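Local coordinates for general stress protein 26 (Bacillus anthracis, PDB 3EC6) that is of unknown function but binds flavin-adenine dinucleotide and belongs to the pyridoxamine 5'-phosphate oxidase family of FMN-binding split-barrel proteins, at residues G18-V23 with I116-D121; M33-F36 with V41-V44. All blocks are in the same frame, centred on the assembly; numbering follows the deposited sequence. Where two conformers were deposited one is given.

Interaction 1 of 2, residues G18-V23 with I116-D121; sequences GVLSTV and IKINPD
Leu20 and Ile118 mark the nearest approach of two strands, 18-23 and 116-121; the CA atoms of these two residues, the nearest pair, are 10.0 Å apart. The strands belong to one curled antiparallel sheet but are not neighbours in it. They meet through side chains pointing into the interior. With chi1 at 175°, CG of Leu20 is turned opposite the backbone N, and the fork beyond it sets one methyl against each isoleucine. Leu20 CD2 meets Ile116 CD1 tip to tip at 3.9 Å. Leu20 CD1 lies 3.9 Å from Ile118 CD1, but here the two side chains run alongside in opposing senses. Each isoleucine touches Leu20 through its CD1. Val62 packs on Leu20 and Ile118, and Met33 adds to the apolar surroundings of Leu20. On strand 18-23, Ser21 OG is hydrogen-bonded to Ser30 OG of the same chain and to Ser30 OG of the second subunit, while Val19 packs on Val19 of that subunit. Strand 18-23 thus lies between the barrel interior and the dimer interface. The contact across the interior is purely van der Waals and depends on the fit of three branched aliphatic side chains.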
loop_
_atom_site.group_PDB
_atom_site.type_symbol
_atom_site.label_atom_id
_atom_site.label_comp_id
_atom_site.label_asym_id
_atom_site.label_seq_id
_atom_site.Cartn_x
_atom_site.Cartn_y
_atom_site.Cartn_z
ATOM N N GLY A 18 4.070 -7.932 -0.663
ATOM C CA GLY A 18 4.185 -6.544 -0.245
ATOM C C GLY A 18 3.157 -5.713 -0.988
ATOM O O GLY A 18 2.245 -6.259 -1.644
ATOM N N VAL A 19 3.343 -4.393 -0.963
ATOM C CA VAL A 19 2.441 -3.473 -1.651
ATOM C C VAL A 19 3.234 -2.662 -2.651
ATOM O O VAL A 19 4.257 -2.088 -2.269
ATOM C CB VAL A 19 1.808 -2.498 -0.646
ATOM C CG1 VAL A 19 0.892 -1.553 -1.357
ATOM C CG2 VAL A 19 1.017 -3.315 0.455
ATOM N N LEU A 20 2.787 -2.641 -3.908
ATOM C CA LEU A 20 3.405 -1.799 -4.935
ATOM C C LEU A 20 2.472 -0.635 -5.206
ATOM O O LEU A 20 1.311 -0.853 -5.627
ATOM C CB LEU A 20 3.546 -2.633 -6.221
ATOM C CG LEU A 20 4.073 -1.876 -7.459
ATOM C CD1 LEU A 20 5.490 -1.283 -7.212
ATOM C CD2 LEU A 20 4.117 -2.796 -8.723
ATOM N N SER A 21 2.963 0.577 -4.978
ATOM C CA SER A 21 2.126 1.771 -5.247
ATOM C C SER A 21 2.699 2.530 -6.442
ATOM O O SER A 21 3.912 2.657 -6.632
ATOM C CB SER A 21 2.185 2.686 -4.032
ATOM O OG SER A 21 1.745 1.930 -2.895
ATOM N N THR A 22 1.792 3.048 -7.259
ATOM C CA THR A 22 2.098 3.808 -8.464
ATOM C C THR A 22 1.180 5.013 -8.500
ATOM O O THR A 22 0.303 5.186 -7.616
ATOM C CB THR A 22 1.791 2.955 -9.735
ATOM O OG1 THR A 22 0.459 2.391 -9.598
ATOM C CG2 THR A 22 2.813 1.808 -9.891
ATOM N N VAL A 23 1.440 5.919 -9.460
ATOM C CA VAL A 23 0.535 7.044 -9.732
ATOM C C VAL A 23 -0.230 6.758 -11.013
ATOM O O VAL A 23 0.385 6.358 -12.011
ATOM C CB VAL A 23 1.313 8.350 -9.905
ATOM C CG1 VAL A 23 0.330 9.520 -10.204
ATOM C CG2 VAL A 23 2.136 8.630 -8.692
ATOM N N ILE A 116 8.181 -6.345 -13.573
ATOM C CA ILE A 116 8.437 -4.945 -13.234
ATOM C C ILE A 116 9.727 -4.919 -12.394
ATOM O O ILE A 116 9.831 -5.609 -11.391
ATOM C CB ILE A 116 7.310 -4.412 -12.418
ATOM C CG1 ILE A 116 6.020 -4.436 -13.216
ATOM C CG2 ILE A 116 7.673 -2.996 -11.969
ATOM C CD1 ILE A 116 4.780 -4.027 -12.361
ATOM N N LYS A 117 10.723 -4.155 -12.863
ATOM C CA LYS A 117 12.026 -4.050 -12.241
ATOM C C LYS A 117 12.041 -2.752 -11.464
ATOM O O LYS A 117 11.748 -1.688 -11.997
ATOM C CB LYS A 117 13.114 -4.006 -13.329
ATOM C CG LYS A 117 14.477 -3.677 -12.745
ATOM C CD LYS A 117 15.539 -3.820 -13.827
ATOM C CE LYS A 117 16.905 -3.388 -13.340
ATOM N NZ LYS A 117 17.895 -3.436 -14.452
ATOM N N ILE A 118 12.369 -2.793 -10.183
ATOM C CA ILE A 118 12.332 -1.564 -9.367
ATOM C C ILE A 118 13.758 -1.289 -8.913
ATOM O O ILE A 118 14.355 -2.064 -8.133
ATOM C CB ILE A 118 11.419 -1.747 -8.136
ATOM C CG1 ILE A 118 10.001 -1.925 -8.587
ATOM C CG2 ILE A 118 11.473 -0.466 -7.250
ATOM C CD1 ILE A 118 9.155 -2.604 -7.605
ATOM N N ASN A 119 14.321 -0.204 -9.433
ATOM C CA ASN A 119 15.691 0.201 -9.105
ATOM C C ASN A 119 15.620 1.147 -7.935
ATOM O O ASN A 119 15.123 2.251 -8.090
ATOM C CB ASN A 119 16.372 0.913 -10.270
ATOM C CG ASN A 119 16.927 -0.052 -11.267
ATOM O OD1 ASN A 119 16.323 -0.304 -12.293
ATOM N ND2 ASN A 119 18.070 -0.640 -10.940
ATOM N N PRO A 120 16.057 0.704 -6.754
ATOM C CA PRO A 120 15.806 1.541 -5.591
ATOM C C PRO A 120 16.747 2.765 -5.565
ATOM O O PRO A 120 17.928 2.667 -5.921
ATOM C CB PRO A 120 16.151 0.627 -4.401
ATOM C CG PRO A 120 17.306 -0.254 -5.002
ATOM C CD PRO A 120 16.808 -0.522 -6.403
ATOM N N ASP A 121 16.177 3.893 -5.147
ATOM C CA ASP A 121 17.029 5.044 -4.817
ATOM C C ASP A 121 17.204 5.088 -3.332
ATOM O O ASP A 121 18.311 5.430 -2.857
ATOM C CB ASP A 121 16.391 6.358 -5.313
ATOM C CG ASP A 121 16.459 6.471 -6.842
ATOM O OD1 ASP A 121 17.504 6.176 -7.403
ATOM O OD2 ASP A 121 15.411 6.737 -7.518
#

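Interaction 2 of 2, residues M33-F36 with V41-V44; sequences MMFF and VLYV. With FAD (flavin-adenine dinucleotide), chain B.
Val44 lies at the apolar centre, with its two methyls given to different partners. Val44 CG2 sits over one face of the Phe35 ring, 3.8 Å from the centroid and 27° off the normal, in a CH-pi contact. CG1 takes the other partner, Met33, a selenomethionine. Met33 CE lies 3.5 Å from Val44 CG1, and the two side chains cross at about a right angle. The bend at chi2 (-71°) brings Met33 SE to the flavin, 3.6 Å from FAD C10, and the bend at chi3 carries CE to Val44 CG1. Farther along, Leu42 CD1 packs on Phe35 CD1 at 4.1 Å. Phe36 and Tyr43 form an antiparallel hydrogen-bonded pair, and their side chains share the sheet face where Phe96 meets both rings. Phe36 N donates to Tyr43 O at 2.8 Å, nearly straight at hydrogen (169°). Tyr43 N returns a bond to Phe36 O at 2.9 Å. At the cofactor edge, Met34 N donates to FAD O4 at 3.1 Å, with a weak second bond to FAD N5. This N-H holds the O4/N5 edge in place and would probably polarise it in the oxidised flavin. The hairpin therefore joins the apolar barrel interior to the flavin site, with Met33 touching both.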
loop_
_atom_site.group_PDB
_atom_site.type_symbol
_atom_site.label_atom_id
_atom_site.label_comp_id
_atom_site.label_asym_id
_atom_site.label_seq_id
_atom_site.Cartn_x
_atom_site.Cartn_y
_atom_site.Cartn_z
HETATM N N MSE A 33 1.382 -7.468 -4.224
HETATM C CA MSE A 33 2.204 -8.135 -5.256
HETATM C C MSE A 33 3.244 -9.001 -4.521
HETATM O O MSE A 33 3.672 -8.656 -3.387
HETATM C CB MSE A 33 2.934 -7.159 -6.213
HETATM C CG MSE A 33 1.998 -6.136 -6.851
HETATM SE SE MSE A 33 0.830 -6.910 -8.153
HETATM C CE MSE A 33 1.724 -6.446 -9.763
HETATM N N MSE A 34 3.617 -10.136 -5.120
HETATM C CA MSE A 34 4.760 -10.919 -4.648
HETATM C C MSE A 34 6.055 -10.291 -5.147
HETATM O O MSE A 34 6.191 -9.968 -6.320
HETATM C CB MSE A 34 4.661 -12.340 -5.187
HETATM C CG MSE A 34 3.415 -12.940 -4.708
HETATM SE SE MSE A 34 3.232 -14.784 -5.234
HETATM C CE MSE A 34 5.051 -15.145 -5.599
ATOM N N PHE A 35 7.034 -10.166 -4.261
ATOM C CA PHE A 35 8.304 -9.555 -4.649
ATOM C C PHE A 35 9.459 -10.528 -4.694
ATOM O O PHE A 35 9.719 -11.250 -3.700
ATOM C CB PHE A 35 8.659 -8.391 -3.671
ATOM C CG PHE A 35 7.822 -7.179 -3.870
ATOM C CD1 PHE A 35 8.271 -6.127 -4.669
ATOM C CD2 PHE A 35 6.532 -7.117 -3.280
ATOM C CE1 PHE A 35 7.438 -4.970 -4.870
ATOM C CE2 PHE A 35 5.711 -5.974 -3.525
ATOM C CZ PHE A 35 6.162 -4.917 -4.298
ATOM N N PHE A 36 10.211 -10.481 -5.798
ATOM C CA PHE A 36 11.504 -11.189 -5.913
ATOM C C PHE A 36 12.628 -10.183 -5.950
ATOM O O PHE A 36 12.393 -8.988 -5.893
ATOM C CB PHE A 36 11.512 -12.002 -7.226
ATOM C CG PHE A 36 10.301 -12.838 -7.381
ATOM C CD1 PHE A 36 10.226 -14.070 -6.778
ATOM C CD2 PHE A 36 9.186 -12.341 -8.058
ATOM C CE1 PHE A 36 9.043 -14.850 -6.879
ATOM C CE2 PHE A 36 8.003 -13.119 -8.182
ATOM C CZ PHE A 36 7.942 -14.358 -7.596
ATOM N N VAL A 41 17.694 -4.874 -5.890
ATOM C CA VAL A 41 16.756 -4.599 -6.979
ATOM C C VAL A 41 15.567 -5.524 -6.872
ATOM O O VAL A 41 15.729 -6.746 -6.781
ATOM C CB VAL A 41 17.451 -4.758 -8.377
ATOM C CG1 VAL A 41 16.428 -4.581 -9.493
ATOM C CG2 VAL A 41 18.611 -3.711 -8.501
ATOM N N LEU A 42 14.355 -4.961 -6.858
ATOM C CA LEU A 42 13.159 -5.798 -6.626
ATOM C C LEU A 42 12.508 -6.059 -7.983
ATOM O O LEU A 42 12.640 -5.294 -8.927
ATOM C CB LEU A 42 12.114 -5.106 -5.700
ATOM C CG LEU A 42 12.689 -4.798 -4.318
ATOM C CD1 LEU A 42 11.618 -4.080 -3.505
ATOM C CD2 LEU A 42 13.115 -6.054 -3.588
ATOM N N TYR A 43 11.808 -7.190 -8.071
ATOM C CA TYR A 43 11.095 -7.539 -9.322
ATOM C C TYR A 43 9.720 -8.096 -8.962
ATOM O O TYR A 43 9.586 -8.803 -7.960
ATOM C CB TYR A 43 11.822 -8.654 -10.092
ATOM C CG TYR A 43 13.196 -8.263 -10.657
ATOM C CD1 TYR A 43 13.295 -7.706 -11.950
ATOM C CD2 TYR A 43 14.357 -8.398 -9.887
ATOM C CE1 TYR A 43 14.559 -7.314 -12.497
ATOM C CE2 TYR A 43 15.594 -7.988 -10.396
ATOM C CZ TYR A 43 15.689 -7.460 -11.686
ATOM O OH TYR A 43 16.902 -7.050 -12.220
ATOM N N VAL A 44 8.722 -7.772 -9.763
ATOM C CA VAL A 44 7.372 -8.336 -9.572
ATOM C C VAL A 44 6.959 -8.932 -10.928
ATOM O O VAL A 44 7.167 -8.312 -11.976
ATOM C CB VAL A 44 6.377 -7.237 -9.199
ATOM C CG1 VAL A 44 4.948 -7.770 -9.167
ATOM C CG2 VAL A 44 6.754 -6.663 -7.815
HETATM P PA FAD B . -5.610 -4.602 -13.288
HETATM O O1A FAD B . -4.884 -4.150 -14.547
HETATM O O2A FAD B . -6.174 -6.009 -13.380
HETATM O O5B FAD B . -6.928 -3.678 -12.977
HETATM C C5B FAD B . -7.558 -3.880 -11.734
HETATM C C4B FAD B . -7.494 -2.516 -11.077
HETATM O O4B FAD B . -8.423 -1.647 -11.759
HETATM C C3B FAD B . -7.890 -2.625 -9.608
HETATM O O3B FAD B . -6.738 -2.601 -8.765
HETATM C C2B FAD B . -8.887 -1.478 -9.446
HETATM O O2B FAD B . -8.229 -0.310 -8.984
HETATM C C1B FAD B . -9.426 -1.216 -10.854
HETATM N N9A FAD B . -10.670 -1.985 -11.109
HETATM C C8A FAD B . -11.029 -3.171 -10.509
HETATM N N7A FAD B . -12.236 -3.558 -10.990
HETATM C C5A FAD B . -12.650 -2.654 -11.897
HETATM C C6A FAD B . -13.813 -2.598 -12.665
HETATM N N6A FAD B . -14.844 -3.390 -12.336
HETATM N N1A FAD B . -13.980 -1.518 -13.516
HETATM C C2A FAD B . -13.008 -0.524 -13.602
HETATM N N3A FAD B . -11.852 -0.594 -12.830
HETATM C C4A FAD B . -11.679 -1.653 -11.989
HETATM N N1 FAD B . -0.913 -9.870 -9.386
HETATM C C2 FAD B . 0.191 -10.027 -10.198
HETATM O O2 FAD B . 0.011 -9.765 -11.391
HETATM N N3 FAD B . 1.413 -10.400 -9.688
HETATM C C4 FAD B . 1.557 -10.676 -8.345
HETATM O O4 FAD B . 2.685 -11.021 -7.889
HETATM C C4X FAD B . 0.429 -10.589 -7.504
HETATM N N5 FAD B . 0.570 -10.882 -6.157
HETATM C C5X FAD B . -0.552 -10.795 -5.345
HETATM C C6 FAD B . -0.381 -11.123 -3.986
HETATM C C7 FAD B . -1.506 -11.001 -3.164
HETATM C C7M FAD B . -1.341 -11.358 -1.706
HETATM C C8 FAD B . -2.750 -10.572 -3.675
HETATM C C8M FAD B . -3.980 -10.407 -2.796
HETATM C C9 FAD B . -2.886 -10.202 -5.020
HETATM C C9A FAD B . -1.771 -10.331 -5.871
HETATM N N10 FAD B . -1.893 -9.995 -7.215
HETATM C C10 FAD B . -0.781 -10.151 -8.042
HETATM C "C1'" FAD B . -3.114 -9.383 -7.818
HETATM C "C2'" FAD B . -3.058 -7.850 -7.912
HETATM O "O2'" FAD B . -2.903 -7.262 -6.618
HETATM C "C3'" FAD B . -4.399 -7.371 -8.473
HETATM O "O3'" FAD B . -4.572 -8.029 -9.740
HETATM C "C4'" FAD B . -4.429 -5.859 -8.649
HETATM O "O4'" FAD B . -5.782 -5.367 -8.917
HETATM C "C5'" FAD B . -3.503 -5.437 -9.803
HETATM O "O5'" FAD B . -3.604 -4.032 -9.982
HETATM P P FAD B . -3.630 -3.552 -11.521
HETATM O O1P FAD B . -4.021 -2.082 -11.627
HETATM O O2P FAD B . -2.409 -3.985 -12.282
HETATM O O3P FAD B . -4.854 -4.505 -11.919
#

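Interaction 2 is nested in the chain segment closed by interaction 1. The order is 18-23, 33-36, 41-44 and 116-121. The centres of the two interactions lie about 8 Å apart, and all four segments belong to one curled antiparallel sheet. Strand 17-24 pairs with 27-38, 27-38 with 41-47, and 41-47 with 113-126. The hairpin of interaction 2 thus bridges the two strands that interaction 1 brings together across the interior. Probable backbone hydrogen bonds from Ile116 N to Val44 O and from Ile118 N to Leu42 O join the two contacts directly. Such closure is consistent with the split barrel of the family. Interaction 2 touches FAD itself, whereas the Ile116 side chain of interaction 1 remains about 7 Å from it.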